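Local coordinates for methyltransferase small domain-containing protein (Thermoplasma acidophilum, PDB 1NE2) that is of unknown function but probably transfers methyl groups from S-adenosylmethionine, as related class I methyltransferases do, at residues Pro118-Val123 against Ala148-Phe153; Lys169-Val174 against Arg187-Ile192. One frame throughout, in Å; residues are numbered along the deposited sequence.

Contact 1 of 2, residues Pro118-Val123 against Ala148-Phe153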
ATOM      1  N   PRO B 118      -3.564  -6.992  18.370  1.00 39.03           N
ATOM      2  CA  PRO B 118      -3.606  -6.283  19.657  1.00 46.03           C
ATOM      3  C   PRO B 118      -3.204  -7.085  20.889  1.00 51.61           C
ATOM      4  O   PRO B 118      -3.814  -8.106  21.205  1.00 52.71           O
ATOM      5  CB  PRO B 118      -5.061  -5.825  19.754  1.00 45.89           C
ATOM      6  CG  PRO B 118      -5.476  -5.696  18.342  1.00 44.90           C
ATOM      7  CD  PRO B 118      -4.880  -6.919  17.714  1.00 41.82           C
ATOM      8  N   PRO B 119      -2.167  -6.624  21.605  1.00 56.92           N
ATOM      9  CA  PRO B 119      -1.704  -7.318  22.812  1.00 60.54           C
ATOM     10  C   PRO B 119      -2.546  -6.948  24.037  1.00 64.14           C
ATOM     11  O   PRO B 119      -2.711  -7.756  24.952  1.00 65.64           O
ATOM     12  CB  PRO B 119      -0.257  -6.840  22.955  1.00 60.07           C
ATOM     13  CG  PRO B 119       0.122  -6.417  21.558  1.00 59.36           C
ATOM     14  CD  PRO B 119      -1.124  -5.716  21.106  1.00 57.50           C
ATOM     15  N   PHE B 120      -3.076  -5.728  24.041  1.00 66.67           N
ATOM     16  CA  PHE B 120      -3.879  -5.231  25.158  1.00 70.42           C
ATOM     17  C   PHE B 120      -5.105  -6.083  25.473  1.00 71.85           C
ATOM     18  O   PHE B 120      -5.629  -6.787  24.608  1.00 71.42           O
ATOM     19  CB  PHE B 120      -4.303  -3.779  24.898  1.00 71.81           C
ATOM     20  CG  PHE B 120      -5.246  -3.610  23.735  1.00 73.23           C
ATOM     21  CD1 PHE B 120      -6.594  -3.928  23.860  1.00 73.58           C
ATOM     22  CD2 PHE B 120      -4.785  -3.122  22.517  1.00 73.99           C
ATOM     23  CE1 PHE B 120      -7.469  -3.761  22.790  1.00 74.70           C
ATOM     24  CE2 PHE B 120      -5.651  -2.951  21.441  1.00 74.35           C
ATOM     25  CZ  PHE B 120      -6.996  -3.271  21.577  1.00 74.72           C
ATOM     26  N   GLY B 121      -5.558  -6.008  26.722  1.00 72.89           N
ATOM     27  CA  GLY B 121      -6.715  -6.777  27.141  1.00 74.61           C
ATOM     28  C   GLY B 121      -7.756  -5.963  27.887  1.00 75.65           C
ATOM     29  O   GLY B 121      -8.489  -5.176  27.287  1.00 75.47           O
ATOM     30  N   SER B 122      -7.819  -6.153  29.203  1.00 77.07           N
ATOM     31  CA  SER B 122      -8.783  -5.449  30.045  1.00 77.78           C
ATOM     32  C   SER B 122      -8.494  -3.955  30.168  1.00 78.49           C
ATOM     33  O   SER B 122      -9.403  -3.130  30.060  1.00 78.32           O
ATOM     34  CB  SER B 122      -8.810  -6.077  31.441  1.00 77.93           C
ATOM     35  OG  SER B 122      -9.147  -7.453  31.375  1.00 77.76           O
ATOM     36  N   VAL B 123      -7.232  -3.611  30.399  1.00 79.23           N
ATOM     37  CA  VAL B 123      -6.840  -2.213  30.539  1.00 80.33           C
ATOM     38  C   VAL B 123      -6.492  -1.588  29.191  1.00 81.11           C
ATOM     39  O   VAL B 123      -5.572  -2.035  28.505  1.00 81.10           O
ATOM     40  CB  VAL B 123      -5.623  -2.066  31.481  1.00 80.60           C
ATOM     41  CG1 VAL B 123      -5.239  -0.599  31.613  1.00 79.96           C
ATOM     42  CG2 VAL B 123      -5.948  -2.656  32.845  1.00 79.85           C
ATOM     43  N   ALA B 148      -9.282 -12.060  24.166  1.00 25.22           N
ATOM     44  CA  ALA B 148     -10.733 -11.944  24.245  1.00 26.75           C
ATOM     45  C   ALA B 148     -11.185 -11.022  25.375  1.00 28.38           C
ATOM     46  O   ALA B 148     -12.365 -10.681  25.467  1.00 28.96           O
ATOM     47  CB  ALA B 148     -11.354 -13.319  24.420  1.00 28.32           C
ATOM     48  N   LYS B 149     -10.255 -10.619  26.234  1.00 32.09           N
ATOM     49  CA  LYS B 149     -10.603  -9.731  27.339  1.00 36.21           C
ATOM     50  C   LYS B 149     -10.962  -8.331  26.847  1.00 37.19           C
ATOM     51  O   LYS B 149     -11.623  -7.571  27.552  1.00 36.51           O
ATOM     52  CB  LYS B 149      -9.453  -9.637  28.345  1.00 38.32           C
ATOM     53  CG  LYS B 149      -9.170 -10.925  29.103  1.00 45.98           C
ATOM     54  CD  LYS B 149      -8.316 -10.665  30.340  1.00 51.74           C
ATOM     55  CE  LYS B 149      -7.010  -9.968  29.989  1.00 54.75           C
ATOM     56  NZ  LYS B 149      -6.201  -9.644  31.198  1.00 58.53           N
ATOM     57  N   ALA B 150     -10.521  -7.989  25.641  1.00 38.15           N
ATOM     58  CA  ALA B 150     -10.815  -6.675  25.073  1.00 38.45           C
ATOM     59  C   ALA B 150     -12.044  -6.751  24.168  1.00 38.23           C
ATOM     60  O   ALA B 150     -12.424  -5.768  23.531  1.00 36.09           O
ATOM     61  CB  ALA B 150      -9.614  -6.172  24.282  1.00 38.09           C
ATOM     62  N   ARG B 151     -12.663  -7.927  24.135  1.00 37.74           N
ATOM     63  CA  ARG B 151     -13.834  -8.193  23.303  1.00 37.44           C
ATOM     64  C   ARG B 151     -14.952  -7.153  23.389  1.00 37.02           C
ATOM     65  O   ARG B 151     -15.388  -6.612  22.370  1.00 33.48           O
ATOM     66  CB  ARG B 151     -14.393  -9.573  23.652  1.00 41.34           C
ATOM     67  CG  ARG B 151     -15.280 -10.175  22.589  1.00 46.13           C
ATOM     68  CD  ARG B 151     -15.653 -11.604  22.943  1.00 49.92           C
ATOM     69  NE  ARG B 151     -16.257 -12.296  21.809  1.00 56.62           N
ATOM     70  CZ  ARG B 151     -16.669 -13.558  21.836  1.00 59.21           C
ATOM     71  NH1 ARG B 151     -16.547 -14.276  22.945  1.00 62.17           N
ATOM     72  NH2 ARG B 151     -17.195 -14.108  20.749  1.00 60.59           N
ATOM     73  N   ASP B 152     -15.425  -6.882  24.601  1.00 35.51           N
ATOM     74  CA  ASP B 152     -16.505  -5.919  24.792  1.00 35.97           C
ATOM     75  C   ASP B 152     -16.126  -4.531  24.292  1.00 33.13           C
ATOM     76  O   ASP B 152     -16.878  -3.903  23.544  1.00 34.09           O
ATOM     77  CB  ASP B 152     -16.896  -5.845  26.269  1.00 39.26           C
ATOM     78  CG  ASP B 152     -17.421  -7.167  26.801  1.00 44.44           C
ATOM     79  OD1 ASP B 152     -18.374  -7.713  26.208  1.00 45.35           O
ATOM     80  OD2 ASP B 152     -16.881  -7.656  27.816  1.00 48.55           O
ATOM     81  N   PHE B 153     -14.958  -4.058  24.710  1.00 30.17           N
ATOM     82  CA  PHE B 153     -14.474  -2.745  24.305  1.00 31.00           C
ATOM     83  C   PHE B 153     -14.328  -2.660  22.786  1.00 29.30           C
ATOM     84  O   PHE B 153     -14.779  -1.701  22.164  1.00 27.48           O
ATOM     85  CB  PHE B 153     -13.123  -2.454  24.959  1.00 33.68           C
ATOM     86  CG  PHE B 153     -12.490  -1.166  24.505  1.00 37.53           C
ATOM     87  CD1 PHE B 153     -13.081   0.059  24.803  1.00 39.46           C
ATOM     88  CD2 PHE B 153     -11.301  -1.177  23.783  1.00 39.67           C
ATOM     89  CE1 PHE B 153     -12.494   1.254  24.390  1.00 40.89           C
ATOM     90  CE2 PHE B 153     -10.706   0.011  23.362  1.00 40.34           C
ATOM     91  CZ  PHE B 153     -11.304   1.229  23.667  1.00 40.67           C
TER
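The apolar part of the contact joins F120 to A150. The methyl CB of A150 comes at the rim of the phenyl ring, near the ring plane, and lies 3.6 Å from F120 CE1. With CG set between the backbone N and the carbonyl carbon (chi1 66°), the F120 ring is carried in toward that methyl, while D128 of helix 126-138 touches its side chain too.

A backbone carbonyl also packs on this methyl. The two segments come nearest at G121 and A150, whose CA atoms are 4.6 Å apart, and the carbonyl O of G121 rests 3.4 Å from A150 CB.

At the exposed margin a hydroxyl meets an aliphatic chain. K149 bends at chi3 (-56°), which curls its chain round S122 OG: the hydroxyl oxygen is 3.5 Å from K149 CD, and CB, CE and NZ of the lysine all lie a little farther off.

P118-F120 form the end of an Asn-Pro-Pro-Phe sequence after strand 111-116, as in motif IV of many amino-methyltransferases, where this loop borders the substrate site. Here van der Waals packing sets the loop against the 3-10 turn, so the fit rests on shape, with the G121 carbonyl and S122 hydroxyl oxygens lying nearest to carbon across the contact.

Contact 2 of 2, residues Lys169-Val174 against Arg187-Ile192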
ATOM      1  N   LYS B 169     -14.691 -16.589  18.152  1.00 19.28           N
ATOM      2  CA  LYS B 169     -13.904 -17.093  19.264  1.00 21.93           C
ATOM      3  C   LYS B 169     -12.909 -18.131  18.748  1.00 21.81           C
ATOM      4  O   LYS B 169     -13.277 -19.043  18.010  1.00 21.24           O
ATOM      5  CB  LYS B 169     -14.822 -17.730  20.313  1.00 25.58           C
ATOM      6  CG  LYS B 169     -14.089 -18.316  21.508  1.00 32.83           C
ATOM      7  CD  LYS B 169     -15.047 -18.974  22.494  1.00 39.72           C
ATOM      8  CE  LYS B 169     -15.729 -20.190  21.881  1.00 41.77           C
ATOM      9  NZ  LYS B 169     -16.611 -20.893  22.860  1.00 45.61           N
ATOM     10  N   VAL B 170     -11.649 -17.970  19.124  1.00 22.71           N
ATOM     11  CA  VAL B 170     -10.600 -18.904  18.734  1.00 25.53           C
ATOM     12  C   VAL B 170      -9.821 -19.217  20.002  1.00 24.97           C
ATOM     13  O   VAL B 170      -9.618 -18.348  20.848  1.00 23.07           O
ATOM     14  CB  VAL B 170      -9.651 -18.303  17.665  1.00 29.81           C
ATOM     15  CG1 VAL B 170     -10.425 -18.002  16.395  1.00 32.09           C
ATOM     16  CG2 VAL B 170      -9.001 -17.048  18.187  1.00 32.07           C
ATOM     17  N   TYR B 171      -9.401 -20.464  20.150  1.00 21.97           N
ATOM     18  CA  TYR B 171      -8.669 -20.835  21.346  1.00 26.34           C
ATOM     19  C   TYR B 171      -7.170 -20.856  21.134  1.00 25.39           C
ATOM     20  O   TYR B 171      -6.674 -21.304  20.096  1.00 27.21           O
ATOM     21  CB  TYR B 171      -9.165 -22.185  21.863  1.00 29.77           C
ATOM     22  CG  TYR B 171     -10.542 -22.098  22.476  1.00 32.49           C
ATOM     23  CD1 TYR B 171     -10.719 -21.576  23.757  1.00 36.75           C
ATOM     24  CD2 TYR B 171     -11.673 -22.491  21.763  1.00 36.93           C
ATOM     25  CE1 TYR B 171     -11.986 -21.443  24.312  1.00 40.24           C
ATOM     26  CE2 TYR B 171     -12.951 -22.360  22.312  1.00 39.45           C
ATOM     27  CZ  TYR B 171     -13.098 -21.836  23.585  1.00 41.16           C
ATOM     28  OH  TYR B 171     -14.352 -21.701  24.137  1.00 45.81           O
ATOM     29  N   ILE B 172      -6.458 -20.336  22.127  1.00 27.06           N
ATOM     30  CA  ILE B 172      -5.003 -20.274  22.110  1.00 25.11           C
ATOM     31  C   ILE B 172      -4.502 -21.050  23.318  1.00 24.65           C
ATOM     32  O   ILE B 172      -5.054 -20.930  24.410  1.00 23.56           O
ATOM     33  CB  ILE B 172      -4.509 -18.813  22.209  1.00 27.38           C
ATOM     34  CG1 ILE B 172      -4.969 -18.031  20.978  1.00 30.22           C
ATOM     35  CG2 ILE B 172      -2.988 -18.773  22.329  1.00 26.46           C
ATOM     36  CD1 ILE B 172      -4.436 -18.588  19.661  1.00 28.26           C
ATOM     37  N   THR B 173      -3.459 -21.849  23.125  1.00 24.26           N
ATOM     38  CA  THR B 173      -2.917 -22.638  24.224  1.00 23.92           C
ATOM     39  C   THR B 173      -2.109 -21.818  25.222  1.00 22.54           C
ATOM     40  O   THR B 173      -1.394 -20.894  24.847  1.00 23.52           O
ATOM     41  CB  THR B 173      -2.011 -23.774  23.693  1.00 25.20           C
ATOM     42  OG1 THR B 173      -2.818 -24.752  23.027  1.00 25.26           O
ATOM     43  CG2 THR B 173      -1.245 -24.440  24.837  1.00 27.59           C
ATOM     44  N   VAL B 174      -2.244 -22.152  26.499  1.00 21.40           N
ATOM     45  CA  VAL B 174      -1.464 -21.488  27.532  1.00 24.58           C
ATOM     46  C   VAL B 174      -0.470 -22.538  28.018  1.00 23.54           C
ATOM     47  O   VAL B 174      -0.871 -23.550  28.605  1.00 23.14           O
ATOM     48  CB  VAL B 174      -2.333 -21.050  28.729  1.00 26.19           C
ATOM     49  CG1 VAL B 174      -1.453 -20.402  29.799  1.00 26.70           C
ATOM     50  CG2 VAL B 174      -3.399 -20.076  28.265  1.00 28.20           C
ATOM     51  N   ARG B 187      -6.410 -23.768  27.472  1.00 44.03           N
ATOM     52  CA  ARG B 187      -6.455 -22.835  26.355  1.00 44.18           C
ATOM     53  C   ARG B 187      -7.346 -21.631  26.605  1.00 44.67           C
ATOM     54  O   ARG B 187      -8.553 -21.772  26.800  1.00 46.54           O
ATOM     55  CB  ARG B 187      -6.912 -23.571  25.092  1.00 44.28           C
ATOM     56  CG  ARG B 187      -5.889 -24.572  24.579  1.00 45.11           C
ATOM     57  CD  ARG B 187      -6.535 -25.690  23.783  1.00 45.71           C
ATOM     58  NE  ARG B 187      -7.143 -25.247  22.533  1.00 43.56           N
ATOM     59  CZ  ARG B 187      -6.465 -24.772  21.494  1.00 45.26           C
ATOM     60  NH1 ARG B 187      -5.144 -24.669  21.552  1.00 44.54           N
ATOM     61  NH2 ARG B 187      -7.106 -24.419  20.388  1.00 45.50           N
ATOM     62  N   ILE B 188      -6.740 -20.446  26.600  1.00 44.52           N
ATOM     63  CA  ILE B 188      -7.478 -19.208  26.813  1.00 42.16           C
ATOM     64  C   ILE B 188      -8.253 -18.823  25.560  1.00 42.01           C
ATOM     65  O   ILE B 188      -8.096 -19.432  24.499  1.00 40.68           O
ATOM     66  CB  ILE B 188      -6.545 -18.041  27.196  1.00 42.44           C
ATOM     67  CG1 ILE B 188      -5.370 -17.967  26.218  1.00 44.17           C
ATOM     68  CG2 ILE B 188      -6.077 -18.203  28.632  1.00 44.49           C
ATOM     69  CD1 ILE B 188      -4.398 -16.844  26.509  1.00 46.18           C
ATOM     70  N   GLU B 189      -9.080 -17.793  25.685  1.00 37.28           N
ATOM     71  CA  GLU B 189      -9.901 -17.350  24.571  1.00 34.54           C
ATOM     72  C   GLU B 189      -9.359 -16.110  23.868  1.00 28.10           C
ATOM     73  O   GLU B 189      -8.967 -15.131  24.505  1.00 27.74           O
ATOM     74  CB  GLU B 189     -11.322 -17.085  25.075  1.00 38.04           C
ATOM     75  CG  GLU B 189     -12.370 -16.931  23.993  1.00 43.14           C
ATOM     76  CD  GLU B 189     -13.767 -16.761  24.567  1.00 46.80           C
ATOM     77  OE1 GLU B 189     -14.190 -17.622  25.367  1.00 49.92           O
ATOM     78  OE2 GLU B 189     -14.441 -15.770  24.217  1.00 48.09           O
ATOM     79  N   ALA B 190      -9.318 -16.169  22.543  1.00 24.15           N
ATOM     80  CA  ALA B 190      -8.873 -15.038  21.744  1.00 18.12           C
ATOM     81  C   ALA B 190     -10.083 -14.674  20.900  1.00 18.60           C
ATOM     82  O   ALA B 190     -11.061 -15.428  20.847  1.00 19.51           O
ATOM     83  CB  ALA B 190      -7.696 -15.434  20.851  1.00 17.56           C
ATOM     84  N   VAL B 191     -10.034 -13.524  20.245  1.00 17.68           N
ATOM     85  CA  VAL B 191     -11.153 -13.104  19.420  1.00 17.31           C
ATOM     86  C   VAL B 191     -10.686 -12.507  18.102  1.00 17.82           C
ATOM     87  O   VAL B 191      -9.703 -11.763  18.053  1.00 18.11           O
ATOM     88  CB  VAL B 191     -12.043 -12.069  20.161  1.00 17.46           C
ATOM     89  CG1 VAL B 191     -11.260 -10.793  20.438  1.00 16.85           C
ATOM     90  CG2 VAL B 191     -13.284 -11.765  19.334  1.00 17.15           C
ATOM     91  N   ILE B 192     -11.396 -12.864  17.038  1.00 16.16           N
ATOM     92  CA  ILE B 192     -11.123 -12.365  15.701  1.00 18.27           C
ATOM     93  C   ILE B 192     -12.255 -11.430  15.305  1.00 16.36           C
ATOM     94  O   ILE B 192     -13.428 -11.809  15.365  1.00 17.95           O
ATOM     95  CB  ILE B 192     -11.063 -13.511  14.663  1.00 16.59           C
ATOM     96  CG1 ILE B 192      -9.800 -14.351  14.876  1.00 19.38           C
ATOM     97  CG2 ILE B 192     -11.091 -12.931  13.239  1.00 19.93           C
ATOM     98  CD1 ILE B 192      -9.727 -15.574  13.967  1.00 19.15           C
TER
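R187 reaches across the strand pair to T173, where its NH1 donates to T173 OG1 over 2.8 Å with the oxygen in the guanidinium plane. A bend at chi3 (66°) lays one face of that group over the backbone of Y171, with Y171 C 3.6 Å above the plane toward its rim. Farther along the sheet face that carries R187, T173 and Y171, K169 and E189 cross at about a right angle, K169 CD lying 3.3 Å from E189 OE1. The contact is aliphatic on the lysine side, because NZ turns to Y171 OH (2.7 Å) and stays 4.8 Å from E189 OE1.

V170, I172, I188 and A190 make the other face apolar. V170 CG2 presses on A190 CB at 3.4 Å and V174, just past the strand end, packs its CG2 on I188 CG2 at 3.3 Å, both tight, while V170 CG1 meets the CD1 end of I192.

These side chains are set in register by antiparallel pairing. V170 and A190 form a hydrogen-bonded pair, with A190 N nearly in line with the V170 C=O bond (2.8 Å) and the return bond from V170 N to A190 O close to linear (175°); I172 and I188 form another, in which the bond from I188 N is weak. The strands are the C-terminal hairpin of the class I methyltransferase sheet, order 3-2-1-4-5-7-6, with 187-197 running antiparallel between 142-147 and the outermost 162-173.

Outward, the E189 carboxylate is fixed through OE2 by a salt bridge to R151 NH1. Without the carboxylate, as with an alanine here, R151 would probably lose this charge partner and a gap would open beside the K169 methylenes. Beyond the apolar face, T36 of helix 34-46 touches I172, and Y39, F40 and E43 of that helix meet I192.

How the contacts relate
Contacts 1 and 2 lie with their centres about 12 Å apart and meet directly along 148-151 and 189-191. A148 N probably donates to E189 O at 3.1 Å. R151 joins the two contacts as well, through its salt bridge to E189 (2.9 Å between NH1 and OE2) and through its NE, which packs 3.9 Å from V191 CG2. Helix 151-161 then leads straight into strand 162-173, so the segment carrying contact 1 and the hairpin of contact 2 are linked by chain as well as by side chains. By analogy with related methyltransferases, the Asn-Pro-Pro-Phe loop of contact 1 would probably border the substrate site, whereas contact 2 belongs to the sheet margin.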